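Local coordinates for phosphodiesterase (Candida albicans, PDB 6CPU), which belongs to the HD phosphodiesterase clan and is a largely helical protein, modelled here with a zinc ion and a magnesium ion, at residues A[80-85]-A[184-189]; A[23-28]-A[89-94]; A[30-35]-A[46-51]; A[178-183]-A[391-396]. All blocks are in the same frame, centred on the assembly; numbering follows the deposited sequence.

Contact 1 (A[80-85]-A[184-189])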
loop_
_atom_site.group_PDB
_atom_site.type_symbol
_atom_site.label_atom_id
_atom_site.label_comp_id
_atom_site.label_asym_id
_atom_site.label_seq_id
_atom_site.Cartn_x
_atom_site.Cartn_y
_atom_site.Cartn_z
ATOM N N ASP A 80 12.149 14.742 -21.950
ATOM C CA ASP A 80 11.776 16.103 -22.320
ATOM C C ASP A 80 11.367 16.207 -23.799
ATOM O O ASP A 80 10.504 17.007 -24.149
ATOM C CB ASP A 80 12.926 17.071 -22.006
ATOM C CG ASP A 80 13.228 17.175 -20.493
ATOM O OD1 ASP A 80 12.383 16.777 -19.648
ATOM O OD2 ASP A 80 14.325 17.667 -20.148
ATOM N N ASN A 81 11.964 15.364 -24.640
ATOM C CA ASN A 81 11.707 15.374 -26.081
ATOM C C ASN A 81 10.622 14.414 -26.575
ATOM O O ASN A 81 10.457 14.252 -27.790
ATOM C CB ASN A 81 13.026 15.113 -26.823
ATOM C CG ASN A 81 14.010 16.259 -26.661
ATOM O OD1 ASN A 81 13.664 17.423 -26.892
ATOM N ND2 ASN A 81 15.238 15.945 -26.256
ATOM N N LEU A 82 9.869 13.789 -25.658
ATOM C CA LEU A 82 8.783 12.887 -26.051
ATOM C C LEU A 82 7.719 13.624 -26.841
ATOM O O LEU A 82 7.396 14.756 -26.519
ATOM C CB LEU A 82 8.092 12.271 -24.825
ATOM C CG LEU A 82 8.850 11.219 -24.026
ATOM C CD1 LEU A 82 8.073 10.950 -22.740
ATOM C CD2 LEU A 82 9.075 9.926 -24.808
ATOM N N PRO A 83 7.129 12.963 -27.850
ATOM C CA PRO A 83 5.946 13.554 -28.463
ATOM C C PRO A 83 4.844 13.741 -27.423
ATOM O O PRO A 83 4.842 13.056 -26.384
ATOM C CB PRO A 83 5.507 12.519 -29.509
ATOM C CG PRO A 83 6.563 11.478 -29.558
ATOM C CD PRO A 83 7.391 11.594 -28.320
ATOM N N PHE A 84 3.912 14.641 -27.705
ATOM C CA PHE A 84 2.828 14.918 -26.774
ATOM C C PHE A 84 2.030 13.658 -26.426
ATOM O O PHE A 84 1.648 13.466 -25.265
ATOM C CB PHE A 84 1.893 15.999 -27.308
ATOM C CG PHE A 84 0.649 16.170 -26.486
ATOM C CD1 PHE A 84 0.698 16.818 -25.261
ATOM C CD2 PHE A 84 -0.565 15.650 -26.919
ATOM C CE1 PHE A 84 -0.443 16.964 -24.492
ATOM C CE2 PHE A 84 -1.710 15.789 -26.154
ATOM C CZ PHE A 84 -1.650 16.450 -24.939
ATOM N N SER A 85 1.784 12.801 -27.418
ATOM C CA SER A 85 1.062 11.546 -27.184
ATOM C C SER A 85 1.713 10.681 -26.092
ATOM O O SER A 85 1.006 10.107 -25.257
ATOM C CB SER A 85 0.919 10.745 -28.485
ATOM O OG SER A 85 2.164 10.214 -28.901
ATOM N N ILE A 184 5.972 0.382 -20.598
ATOM C CA ILE A 184 7.222 -0.216 -20.127
ATOM C C ILE A 184 8.401 0.646 -20.582
ATOM O O ILE A 184 9.351 0.879 -19.828
ATOM C CB ILE A 184 7.386 -1.681 -20.617
ATOM C CG1 ILE A 184 6.383 -2.599 -19.908
ATOM C CG2 ILE A 184 8.796 -2.202 -20.349
ATOM C CD1 ILE A 184 6.286 -4.003 -20.466
ATOM N N TYR A 185 8.321 1.120 -21.821
ATOM C CA TYR A 185 9.342 1.982 -22.400
ATOM C C TYR A 185 9.472 3.295 -21.623
ATOM O O TYR A 185 10.568 3.739 -21.312
ATOM C CB TYR A 185 9.006 2.255 -23.868
ATOM C CG TYR A 185 9.806 3.384 -24.469
ATOM C CD1 TYR A 185 9.221 4.617 -24.731
ATOM C CD2 TYR A 185 11.149 3.214 -24.777
ATOM C CE1 TYR A 185 9.957 5.655 -25.280
ATOM C CE2 TYR A 185 11.892 4.241 -25.328
ATOM C CZ TYR A 185 11.295 5.456 -25.578
ATOM O OH TYR A 185 12.052 6.468 -26.127
ATOM N N LEU A 186 8.332 3.889 -21.291
ATOM C CA LEU A 186 8.303 5.133 -20.524
ATOM C C LEU A 186 8.766 4.913 -19.087
ATOM O O LEU A 186 9.432 5.764 -18.523
ATOM C CB LEU A 186 6.904 5.747 -20.573
ATOM C CG LEU A 186 6.410 6.225 -21.944
ATOM C CD1 LEU A 186 4.926 6.555 -21.934
ATOM C CD2 LEU A 186 7.203 7.427 -22.418
ATOM N N TYR A 187 8.434 3.764 -18.505
ATOM C CA TYR A 187 8.917 3.413 -17.173
ATOM C C TYR A 187 10.448 3.358 -17.172
ATOM O O TYR A 187 11.113 3.963 -16.325
ATOM C CB TYR A 187 8.335 2.075 -16.750
ATOM C CG TYR A 187 8.867 1.545 -15.442
ATOM C CD1 TYR A 187 8.678 2.251 -14.255
ATOM C CD2 TYR A 187 9.528 0.327 -15.382
ATOM C CE1 TYR A 187 9.162 1.761 -13.053
ATOM C CE2 TYR A 187 10.006 -0.167 -14.192
ATOM C CZ TYR A 187 9.821 0.556 -13.030
ATOM O OH TYR A 187 10.303 0.053 -11.846
ATOM N N ARG A 188 11.005 2.671 -18.166
ATOM C CA ARG A 188 12.455 2.517 -18.254
ATOM C C ARG A 188 13.163 3.849 -18.524
ATOM O O ARG A 188 14.257 4.088 -18.017
ATOM C CB ARG A 188 12.808 1.462 -19.310
ATOM C CG ARG A 188 12.307 0.065 -18.970
ATOM C CD ARG A 188 13.102 -0.572 -17.840
ATOM N NE ARG A 188 12.367 -1.641 -17.166
ATOM C CZ ARG A 188 12.803 -2.290 -16.087
ATOM N NH1 ARG A 188 13.984 -1.998 -15.557
ATOM N NH2 ARG A 188 12.061 -3.243 -15.531
ATOM N N LEU A 189 12.512 4.725 -19.282
ATOM C CA LEU A 189 13.024 6.067 -19.546
ATOM C C LEU A 189 13.148 6.850 -18.242
ATOM O O LEU A 189 14.154 7.512 -17.995
ATOM C CB LEU A 189 12.104 6.801 -20.527
ATOM C CG LEU A 189 12.693 7.626 -21.660
ATOM C CD1 LEU A 189 13.711 6.818 -22.477
ATOM C CD2 LEU A 189 11.563 8.098 -22.554
#

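Contact 2 (A[23-28]-A[89-94])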
loop_
_atom_site.group_PDB
_atom_site.type_symbol
_atom_site.label_atom_id
_atom_site.label_comp_id
_atom_site.label_asym_id
_atom_site.label_seq_id
_atom_site.Cartn_x
_atom_site.Cartn_y
_atom_site.Cartn_z
ATOM N N ASP A 23 10.982 24.097 -16.161
ATOM C CA ASP A 23 11.888 24.208 -17.295
ATOM C C ASP A 23 11.925 22.923 -18.105
ATOM O O ASP A 23 12.200 22.958 -19.307
ATOM C CB ASP A 23 13.304 24.607 -16.838
ATOM C CG ASP A 23 13.951 23.581 -15.923
ATOM O OD1 ASP A 23 13.232 22.791 -15.265
ATOM O OD2 ASP A 23 15.200 23.561 -15.849
ATOM N N THR A 24 11.653 21.788 -17.455
ATOM C CA THR A 24 11.713 20.482 -18.111
ATOM C C THR A 24 10.562 19.576 -17.660
ATOM O O THR A 24 10.050 19.717 -16.556
ATOM C CB THR A 24 13.028 19.741 -17.795
ATOM O OG1 THR A 24 13.086 19.407 -16.409
ATOM C CG2 THR A 24 14.254 20.593 -18.142
ATOM N N PHE A 25 10.195 18.642 -18.529
ATOM C CA PHE A 25 9.157 17.650 -18.240
ATOM C C PHE A 25 9.631 16.764 -17.093
ATOM O O PHE A 25 8.843 16.389 -16.229
ATOM C CB PHE A 25 8.862 16.808 -19.491
ATOM C CG PHE A 25 7.677 15.866 -19.358
ATOM C CD1 PHE A 25 6.477 16.293 -18.791
ATOM C CD2 PHE A 25 7.755 14.564 -19.836
ATOM C CE1 PHE A 25 5.393 15.429 -18.686
ATOM C CE2 PHE A 25 6.675 13.698 -19.742
ATOM C CZ PHE A 25 5.492 14.133 -19.160
ATOM N N LYS A 26 10.925 16.442 -17.086
ATOM C CA LYS A 26 11.499 15.642 -16.016
ATOM C C LYS A 26 11.278 16.296 -14.649
ATOM O O LYS A 26 10.877 15.631 -13.698
ATOM C CB LYS A 26 12.982 15.386 -16.253
ATOM C CG LYS A 26 13.608 14.504 -15.189
ATOM C CD LYS A 26 15.086 14.245 -15.443
ATOM C CE LYS A 26 15.979 15.210 -14.682
ATOM N NZ LYS A 26 17.408 14.833 -14.871
ATOM N N HIS A 27 11.536 17.596 -14.540
ATOM C CA HIS A 27 11.313 18.277 -13.272
ATOM C C HIS A 27 9.823 18.312 -12.871
ATOM O O HIS A 27 9.479 18.165 -11.682
ATOM C CB HIS A 27 11.922 19.675 -13.287
ATOM C CG HIS A 27 13.417 19.683 -13.178
ATOM N ND1 HIS A 27 14.195 20.690 -13.709
ATOM C CD2 HIS A 27 14.275 18.812 -12.597
ATOM C CE1 HIS A 27 15.466 20.442 -13.453
ATOM N NE2 HIS A 27 15.543 19.308 -12.782
ATOM N N LEU A 28 8.943 18.485 -13.855
ATOM C CA LEU A 28 7.489 18.400 -13.620
ATOM C C LEU A 28 7.094 17.013 -13.066
ATOM O O LEU A 28 6.353 16.911 -12.080
ATOM C CB LEU A 28 6.726 18.703 -14.915
ATOM C CG LEU A 28 5.235 19.003 -14.767
ATOM C CD1 LEU A 28 4.724 19.862 -15.924
ATOM C CD2 LEU A 28 4.429 17.721 -14.687
ATOM N N LEU A 89 0.424 10.035 -22.314
ATOM C CA LEU A 89 0.311 8.647 -21.873
ATOM C C LEU A 89 0.978 8.446 -20.511
ATOM O O LEU A 89 0.394 7.804 -19.615
ATOM C CB LEU A 89 0.937 7.703 -22.905
ATOM C CG LEU A 89 1.005 6.208 -22.582
ATOM C CD1 LEU A 89 -0.377 5.671 -22.281
ATOM C CD2 LEU A 89 1.641 5.428 -23.732
ATOM N N LEU A 90 2.175 9.012 -20.358
ATOM C CA LEU A 90 2.913 8.929 -19.099
ATOM C C LEU A 90 2.099 9.515 -17.920
ATOM O O LEU A 90 1.965 8.883 -16.884
ATOM C CB LEU A 90 4.250 9.650 -19.234
ATOM C CG LEU A 90 5.328 9.390 -18.166
ATOM C CD1 LEU A 90 6.729 9.643 -18.725
ATOM C CD2 LEU A 90 5.115 10.239 -16.922
ATOM N N ILE A 91 1.586 10.724 -18.088
ATOM C CA ILE A 91 0.806 11.403 -17.050
ATOM C C ILE A 91 -0.491 10.637 -16.747
ATOM O O ILE A 91 -0.826 10.392 -15.582
ATOM C CB ILE A 91 0.494 12.864 -17.480
ATOM C CG1 ILE A 91 1.770 13.729 -17.498
ATOM C CG2 ILE A 91 -0.547 13.509 -16.587
ATOM C CD1 ILE A 91 2.583 13.711 -16.211
ATOM N N GLN A 92 -1.219 10.267 -17.796
ATOM C CA GLN A 92 -2.468 9.521 -17.654
ATOM C C GLN A 92 -2.299 8.227 -16.838
ATOM O O GLN A 92 -3.152 7.894 -16.000
ATOM C CB GLN A 92 -3.006 9.199 -19.048
ATOM C CG GLN A 92 -4.437 8.728 -19.118
ATOM C CD GLN A 92 -4.839 8.304 -20.526
ATOM O OE1 GLN A 92 -4.027 7.771 -21.297
ATOM N NE2 GLN A 92 -6.090 8.532 -20.864
ATOM N N PHE A 93 -1.228 7.484 -17.107
ATOM C CA PHE A 93 -1.020 6.175 -16.500
ATOM C C PHE A 93 -0.350 6.268 -15.142
ATOM O O PHE A 93 -0.848 5.715 -14.162
ATOM C CB PHE A 93 -0.179 5.250 -17.391
ATOM C CG PHE A 93 0.015 3.875 -16.799
ATOM C CD1 PHE A 93 -1.019 2.953 -16.820
ATOM C CD2 PHE A 93 1.206 3.523 -16.197
ATOM C CE1 PHE A 93 -0.862 1.700 -16.258
ATOM C CE2 PHE A 93 1.378 2.270 -15.634
ATOM C CZ PHE A 93 0.344 1.351 -15.678
ATOM N N PHE A 94 0.786 6.943 -15.080
ATOM C CA PHE A 94 1.559 6.979 -13.831
ATOM C C PHE A 94 0.993 7.941 -12.805
ATOM O O PHE A 94 1.277 7.791 -11.630
ATOM C CB PHE A 94 3.028 7.287 -14.090
ATOM C CG PHE A 94 3.715 6.223 -14.902
ATOM C CD1 PHE A 94 4.153 5.052 -14.310
ATOM C CD2 PHE A 94 3.882 6.383 -16.269
ATOM C CE1 PHE A 94 4.781 4.069 -15.064
ATOM C CE2 PHE A 94 4.487 5.398 -17.026
ATOM C CZ PHE A 94 4.939 4.243 -16.426
#

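Contact 3 (A[30-35]-A[46-51])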
loop_
_atom_site.group_PDB
_atom_site.type_symbol
_atom_site.label_atom_id
_atom_site.label_comp_id
_atom_site.label_asym_id
_atom_site.label_seq_id
_atom_site.Cartn_x
_atom_site.Cartn_y
_atom_site.Cartn_z
ATOM N N CYS A 30 9.032 14.927 -11.442
ATOM C CA CYS A 30 9.576 14.781 -10.092
ATOM C C CYS A 30 8.689 15.469 -9.059
ATOM O O CYS A 30 8.497 14.953 -7.963
ATOM C CB CYS A 30 10.994 15.311 -10.013
ATOM S SG CYS A 30 12.174 14.270 -10.885
ATOM N N HIS A 31 8.150 16.629 -9.415
ATOM C CA HIS A 31 7.180 17.334 -8.573
ATOM C C HIS A 31 5.967 16.441 -8.292
ATOM O O HIS A 31 5.486 16.379 -7.154
ATOM C CB HIS A 31 6.766 18.622 -9.288
ATOM C CG HIS A 31 5.681 19.394 -8.614
ATOM N ND1 HIS A 31 5.910 20.207 -7.525
ATOM C CD2 HIS A 31 4.369 19.525 -8.909
ATOM C CE1 HIS A 31 4.781 20.792 -7.169
ATOM N NE2 HIS A 31 3.829 20.391 -7.989
ATOM N N LEU A 32 5.479 15.756 -9.332
ATOM C CA LEU A 32 4.317 14.881 -9.197
ATOM C C LEU A 32 4.625 13.671 -8.328
ATOM O O LEU A 32 3.799 13.311 -7.509
ATOM C CB LEU A 32 3.804 14.429 -10.567
ATOM C CG LEU A 32 3.257 15.537 -11.456
ATOM C CD1 LEU A 32 2.890 14.919 -12.781
ATOM C CD2 LEU A 32 2.055 16.226 -10.832
ATOM N N PHE A 33 5.796 13.042 -8.508
ATOM C CA PHE A 33 6.169 11.860 -7.689
ATOM C C PHE A 33 6.183 12.186 -6.194
ATOM O O PHE A 33 5.837 11.330 -5.376
ATOM C CB PHE A 33 7.526 11.277 -8.093
ATOM C CG PHE A 33 7.467 10.275 -9.224
ATOM C CD1 PHE A 33 6.672 9.138 -9.144
ATOM C CD2 PHE A 33 8.253 10.451 -10.360
ATOM C CE1 PHE A 33 6.637 8.221 -10.181
ATOM C CE2 PHE A 33 8.230 9.532 -11.383
ATOM C CZ PHE A 33 7.428 8.415 -11.302
ATOM N N LYS A 34 6.582 13.412 -5.845
ATOM C CA LYS A 34 6.719 13.816 -4.446
ATOM C C LYS A 34 5.390 14.070 -3.742
ATOM O O LYS A 34 5.348 14.107 -2.509
ATOM C CB LYS A 34 7.625 15.049 -4.327
ATOM C CG LYS A 34 9.089 14.693 -4.514
ATOM C CD LYS A 34 10.034 15.814 -4.127
ATOM C CE LYS A 34 10.085 16.890 -5.181
ATOM N NZ LYS A 34 11.267 17.774 -4.948
ATOM N N LYS A 35 4.306 14.207 -4.505
ATOM C CA LYS A 35 2.983 14.449 -3.917
ATOM C C LYS A 35 2.502 13.384 -2.914
ATOM O O LYS A 35 1.770 13.714 -1.953
ATOM C CB LYS A 35 1.951 14.695 -5.016
ATOM C CG LYS A 35 2.201 16.049 -5.662
ATOM C CD LYS A 35 1.109 16.457 -6.608
ATOM C CE LYS A 35 1.313 17.890 -7.053
ATOM N NZ LYS A 35 0.874 18.859 -6.015
ATOM N N ILE A 46 -5.460 19.435 -10.582
ATOM C CA ILE A 46 -4.181 19.831 -11.131
ATOM C C ILE A 46 -4.341 19.986 -12.638
ATOM O O ILE A 46 -4.850 19.082 -13.318
ATOM C CB ILE A 46 -3.078 18.815 -10.806
ATOM C CG1 ILE A 46 -2.808 18.799 -9.298
ATOM C CG2 ILE A 46 -1.796 19.123 -11.599
ATOM C CD1 ILE A 46 -1.906 17.675 -8.855
ATOM N N VAL A 47 -3.912 21.135 -13.157
ATOM C CA VAL A 47 -3.929 21.394 -14.605
ATOM C C VAL A 47 -2.494 21.401 -15.107
ATOM O O VAL A 47 -1.652 22.118 -14.558
ATOM C CB VAL A 47 -4.593 22.748 -14.953
ATOM C CG1 VAL A 47 -4.518 23.011 -16.453
ATOM C CG2 VAL A 47 -6.033 22.788 -14.469
ATOM N N ILE A 48 -2.200 20.580 -16.112
ATOM C CA ILE A 48 -0.878 20.583 -16.747
ATOM C C ILE A 48 -0.987 21.197 -18.144
ATOM O O ILE A 48 -1.777 20.745 -18.959
ATOM C CB ILE A 48 -0.250 19.182 -16.812
ATOM C CG1 ILE A 48 -0.154 18.578 -15.404
ATOM C CG2 ILE A 48 1.144 19.241 -17.428
ATOM C CD1 ILE A 48 0.415 17.176 -15.372
ATOM N N ILE A 49 -0.175 22.224 -18.396
ATOM C CA ILE A 49 -0.166 22.928 -19.685
ATOM C C ILE A 49 1.067 22.503 -20.463
ATOM O O ILE A 49 2.198 22.778 -20.054
ATOM C CB ILE A 49 -0.186 24.463 -19.504
ATOM C CG1 ILE A 49 -1.265 24.863 -18.494
ATOM C CG2 ILE A 49 -0.455 25.156 -20.844
ATOM C CD1 ILE A 49 -1.305 26.347 -18.180
ATOM N N PHE A 50 0.829 21.797 -21.565
ATOM C CA PHE A 50 1.873 21.398 -22.507
ATOM C C PHE A 50 1.956 22.394 -23.666
ATOM O O PHE A 50 1.025 23.175 -23.878
ATOM C CB PHE A 50 1.570 20.015 -23.087
ATOM C CG PHE A 50 1.691 18.904 -22.099
ATOM C CD1 PHE A 50 2.917 18.301 -21.866
ATOM C CD2 PHE A 50 0.579 18.457 -21.398
ATOM C CE1 PHE A 50 3.040 17.265 -20.954
ATOM C CE2 PHE A 50 0.696 17.419 -20.485
ATOM C CZ PHE A 50 1.926 16.820 -20.269
ATOM N N PRO A 51 3.070 22.367 -24.422
ATOM C CA PRO A 51 3.161 23.151 -25.670
ATOM C C PRO A 51 2.179 22.651 -26.725
ATOM O O PRO A 51 1.901 21.447 -26.781
ATOM C CB PRO A 51 4.601 22.914 -26.147
ATOM C CG PRO A 51 5.332 22.311 -25.002
ATOM C CD PRO A 51 4.322 21.650 -24.117
#

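Contact 4 (A[178-183]-A[391-396])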
loop_
_atom_site.group_PDB
_atom_site.type_symbol
_atom_site.label_atom_id
_atom_site.label_comp_id
_atom_site.label_asym_id
_atom_site.label_seq_id
_atom_site.Cartn_x
_atom_site.Cartn_y
_atom_site.Cartn_z
ATOM N N ILE A 178 0.518 -3.279 -27.442
ATOM C CA ILE A 178 1.252 -2.090 -27.887
ATOM C C ILE A 178 1.268 -0.999 -26.811
ATOM O O ILE A 178 2.288 -0.360 -26.578
ATOM C CB ILE A 178 0.640 -1.496 -29.179
ATOM C CG1 ILE A 178 0.928 -2.410 -30.375
ATOM C CG2 ILE A 178 1.169 -0.091 -29.460
ATOM C CD1 ILE A 178 0.054 -2.126 -31.582
ATOM N N ALA A 179 0.130 -0.769 -26.167
ATOM C CA ALA A 179 0.088 0.220 -25.101
ATOM C C ALA A 179 0.954 -0.240 -23.932
ATOM O O ALA A 179 1.657 0.562 -23.338
ATOM C CB ALA A 179 -1.345 0.484 -24.653
ATOM N N THR A 180 0.898 -1.531 -23.616
ATOM C CA THR A 180 1.681 -2.107 -22.524
ATOM C C THR A 180 3.183 -1.919 -22.734
ATOM O O THR A 180 3.907 -1.536 -21.813
ATOM C CB THR A 180 1.320 -3.592 -22.329
ATOM O OG1 THR A 180 -0.036 -3.680 -21.863
ATOM C CG2 THR A 180 2.245 -4.285 -21.330
ATOM N N ASN A 181 3.669 -2.178 -23.947
ATOM C CA ASN A 181 5.094 -2.036 -24.194
ATOM C C ASN A 181 5.562 -0.597 -24.222
ATOM O O ASN A 181 6.712 -0.317 -23.862
ATOM C CB ASN A 181 5.493 -2.759 -25.484
ATOM C CG ASN A 181 5.367 -4.255 -25.360
ATOM O OD1 ASN A 181 5.656 -4.844 -24.315
ATOM N ND2 ASN A 181 4.942 -4.891 -26.440
ATOM N N GLN A 182 4.671 0.309 -24.624
ATOM C CA GLN A 182 4.953 1.731 -24.599
ATOM C C GLN A 182 5.064 2.242 -23.147
ATOM O O GLN A 182 5.955 3.032 -22.833
ATOM C CB GLN A 182 3.879 2.502 -25.376
ATOM C CG GLN A 182 4.237 3.937 -25.746
ATOM C CD GLN A 182 5.395 4.047 -26.734
ATOM O OE1 GLN A 182 5.888 5.140 -27.002
ATOM N NE2 GLN A 182 5.836 2.916 -27.271
ATOM N N LEU A 183 4.165 1.795 -22.272
ATOM C CA LEU A 183 4.281 2.135 -20.837
ATOM C C LEU A 183 5.565 1.599 -20.214
ATOM O O LEU A 183 6.162 2.271 -19.383
ATOM C CB LEU A 183 3.072 1.618 -20.042
ATOM C CG LEU A 183 1.771 2.343 -20.368
ATOM C CD1 LEU A 183 0.617 1.662 -19.686
ATOM C CD2 LEU A 183 1.814 3.818 -19.974
ATOM N N LEU A 391 2.878 -4.607 -11.528
ATOM C CA LEU A 391 3.917 -5.598 -11.856
ATOM C C LEU A 391 4.049 -5.861 -13.355
ATOM O O LEU A 391 5.165 -6.057 -13.838
ATOM C CB LEU A 391 3.703 -6.911 -11.089
ATOM C CG LEU A 391 3.774 -6.843 -9.555
ATOM C CD1 LEU A 391 3.418 -8.186 -8.950
ATOM C CD2 LEU A 391 5.159 -6.396 -9.079
ATOM N N ARG A 392 2.936 -5.850 -14.096
ATOM C CA ARG A 392 2.988 -6.091 -15.553
ATOM C C ARG A 392 3.867 -5.063 -16.265
ATOM O O ARG A 392 4.532 -5.383 -17.253
ATOM C CB ARG A 392 1.575 -6.089 -16.164
ATOM C CG ARG A 392 1.513 -6.340 -17.673
ATOM C CD ARG A 392 2.005 -7.739 -18.022
ATOM N NE ARG A 392 2.155 -7.935 -19.465
ATOM C CZ ARG A 392 3.230 -7.625 -20.193
ATOM N NH1 ARG A 392 4.305 -7.040 -19.662
ATOM N NH2 ARG A 392 3.213 -7.889 -21.499
ATOM N N ILE A 393 3.845 -3.824 -15.764
ATOM C CA ILE A 393 4.656 -2.728 -16.304
ATOM C C ILE A 393 6.045 -2.658 -15.657
ATOM O O ILE A 393 7.050 -2.556 -16.356
ATOM C CB ILE A 393 3.919 -1.371 -16.136
ATOM C CG1 ILE A 393 2.543 -1.414 -16.812
ATOM C CG2 ILE A 393 4.768 -0.203 -16.638
ATOM C CD1 ILE A 393 2.530 -1.904 -18.248
ATOM N N CYS A 394 6.110 -2.720 -14.329
ATOM C CA CYS A 394 7.358 -2.512 -13.598
ATOM C C CYS A 394 8.267 -3.735 -13.463
ATOM O O CYS A 394 9.479 -3.574 -13.358
ATOM C CB CYS A 394 7.071 -2.005 -12.194
ATOM S SG CYS A 394 6.287 -0.393 -12.213
ATOM N N TRP A 395 7.693 -4.931 -13.452
ATOM C CA TRP A 395 8.441 -6.149 -13.128
ATOM C C TRP A 395 7.839 -7.383 -13.834
ATOM O O TRP A 395 7.581 -8.408 -13.198
ATOM C CB TRP A 395 8.454 -6.338 -11.600
ATOM C CG TRP A 395 9.648 -7.045 -11.040
ATOM C CD1 TRP A 395 10.602 -7.754 -11.733
ATOM C CD2 TRP A 395 10.007 -7.141 -9.662
ATOM N NE1 TRP A 395 11.524 -8.277 -10.862
ATOM C CE2 TRP A 395 11.184 -7.917 -9.584
ATOM C CE3 TRP A 395 9.445 -6.650 -8.478
ATOM C CZ2 TRP A 395 11.805 -8.217 -8.361
ATOM C CZ3 TRP A 395 10.069 -6.943 -7.268
ATOM C CH2 TRP A 395 11.232 -7.718 -7.220
ATOM N N PRO A 396 7.614 -7.286 -15.160
ATOM C CA PRO A 396 6.942 -8.376 -15.874
ATOM C C PRO A 396 7.656 -9.728 -15.780
ATOM O O PRO A 396 6.996 -10.773 -15.744
ATOM C CB PRO A 396 6.899 -7.884 -17.328
ATOM C CG PRO A 396 7.925 -6.821 -17.418
ATOM C CD PRO A 396 7.975 -6.183 -16.064
HETATM O O HOH W 1 5.181 -7.247 -23.238
#

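Contact 1 (A[80-85]-A[184-189])
L82 meets Y185, L186 and L189 in a loop-to-helix contact: the turn that leads into helix 84-94, with P83 at its N-cap position, drops one leucine onto the flank of helix 177-193. Everything across this contact is apolar, and both methyls of L82 take part. L82 points its CB at the helix, and a chi1 of -72° sets CG beside the backbone N and opposite the carbonyl carbon, so that both methyls reach L186. The two leucine side chains meet at a slant, with CD2 of L186 3.6 Å from CD1 of L82 and 3.9 Å from its CD2, so that one methyl of the helix leucine is touched by both branches. L189, a single turn from Y185, comes in differently: it and L82 lie alongside, pointing opposite ways, with L189 CD2 3.8 Å from L82 CD2. The loop itself is tied to the helix it starts, because K87 NZ bonds to the backbone O atoms of both D80 and L82. Y185 only skirts the exposed margin, where its CE1 lies 4.4 Å from L82 CD2 and the methyl approaches the ring obliquely.

Contact 2 (A[23-28]-A[89-94])
H27 ND1 donates to D23 OD1 at 2.8 Å along an almost straight N-H...O line of 174°, with the acceptor close to the imidazole plane and the carboxylate using its syn lone pair. That bond helps to set the rotation of the H27 ring at the start of helix 25-34. Next to it, T24 is the N-cap: its OG1 accepts from the backbone N of H27 at 3.0 Å, which satisfies an amide of the first turn. F25, just after the cap, makes the contact with helix 84-94 in this helix-helix pair on one face of the small parallel sheet. Its CG lies opposite the backbone N (chi1 -173°), and this carries the ring across to L90 and I91. I91 meets the ring at its edge, near the ring plane, with CG1 4.1 Å from F25 CZ and CD1 4.1 Å from F25 CE1. L90 arrives on a slant, its CD1 4.2 Å from F25 CE2. Both aliphatic side chains lie alongside the phenyl group, pointing the other way, and L90 also rests on I29 of helix 25-34.

Contact 3 (A[30-35]-A[46-51])
K35 and L32 lay their side chains on I46 and I48 in the helix-to-strand half of a beta-alpha-beta crossover: strand 16-21, helix 25-34, then strand 46-49. The apolar contacts come in two pairs along the strand. L32 CD1 approaches I48 CD1 at 4.2 Å, methyl to methyl. The ends of K35 and I46 meet head on, and it is the aliphatic part of the lysine that comes closest: K35 CE lies 3.7 Å from I46 CD1, and K35 CD lies 4.0 Å from the same methyl. The lysine chain is extended until its last torsion, where a bend (chi4 -78°) goes with NZ meeting E3 OE2 while CE stays nearest to the isoleucine methyl.

The polar partner is E3 of strand 2-6, outside the two segments. Its OE2 forms a salt bridge with K35 NZ and a hydrogen bond with H31 NE2, so one carboxylate oxygen serves both H31 and K35, and the salt bridge probably offsets the lysine charge.

Backbone bonds place strand 46-49 inside the sheet, from V47 to E3 and L5 of strand 2-6, and from I46 and I48 to L101 of strand 100-103. L32 and I48 both also touch I91 of helix 84-94, which packs beside helix 25-34.

Contact 4 (A[178-183]-A[391-396])
The last turn of helix 377-394, which falls in the phosphodiesterase family region, rests against the flank of helix 177-193. T180 comes in nearly perpendicular to the R392 chain: T180 CG2 sits over the centre of the guanidinium, 3.7 Å from R392 CZ, with the methyl against one flat face. The arginine gets there by a bend at its second torsion (chi2 65°). At the edge of the same group, in its plane, a water accepts from R392 NH2 at 2.7 Å and donates to N181 OD1 at 2.7 Å, bridging the helices. T180 OG1 is engaged separately, by R175 NE and S176 O. I393 supplies the apolar part, its CD1 touching T180 CG2 and lying 4.0 Å from L183 CB. The other branch, I393 CG2, meets the backbone at 3.9 Å from L183 O. L183 and I393 both also rest on F93 of helix 84-94, and L391 and C394 touch F259 of helix 253-264.

In the fold
Contacts 2 and 3 are the closest pair, their centres about 6 Å apart; both use helix 25-34, and I91 CD1 meets L32 CD1 at 3.6 Å. Contact 1 lies about 9 Å from contact 2, centre to centre, and D80 OD1 probably accepts a hydrogen bond from K26 N at 3.0 Å. Helix 177-193 joins contact 1 to contact 4, about 13 Å between centres. F93 links contacts 2 and 4, its CD1 3.5 Å from L183 CD1. Contacts 3 and 4 do not touch, with nearest atoms about 9 Å apart. The sheet-side contacts thus pass through helix 84-94 to the helical body; the zinc ligands H278, H349, D350 and D462 belong to none of the four.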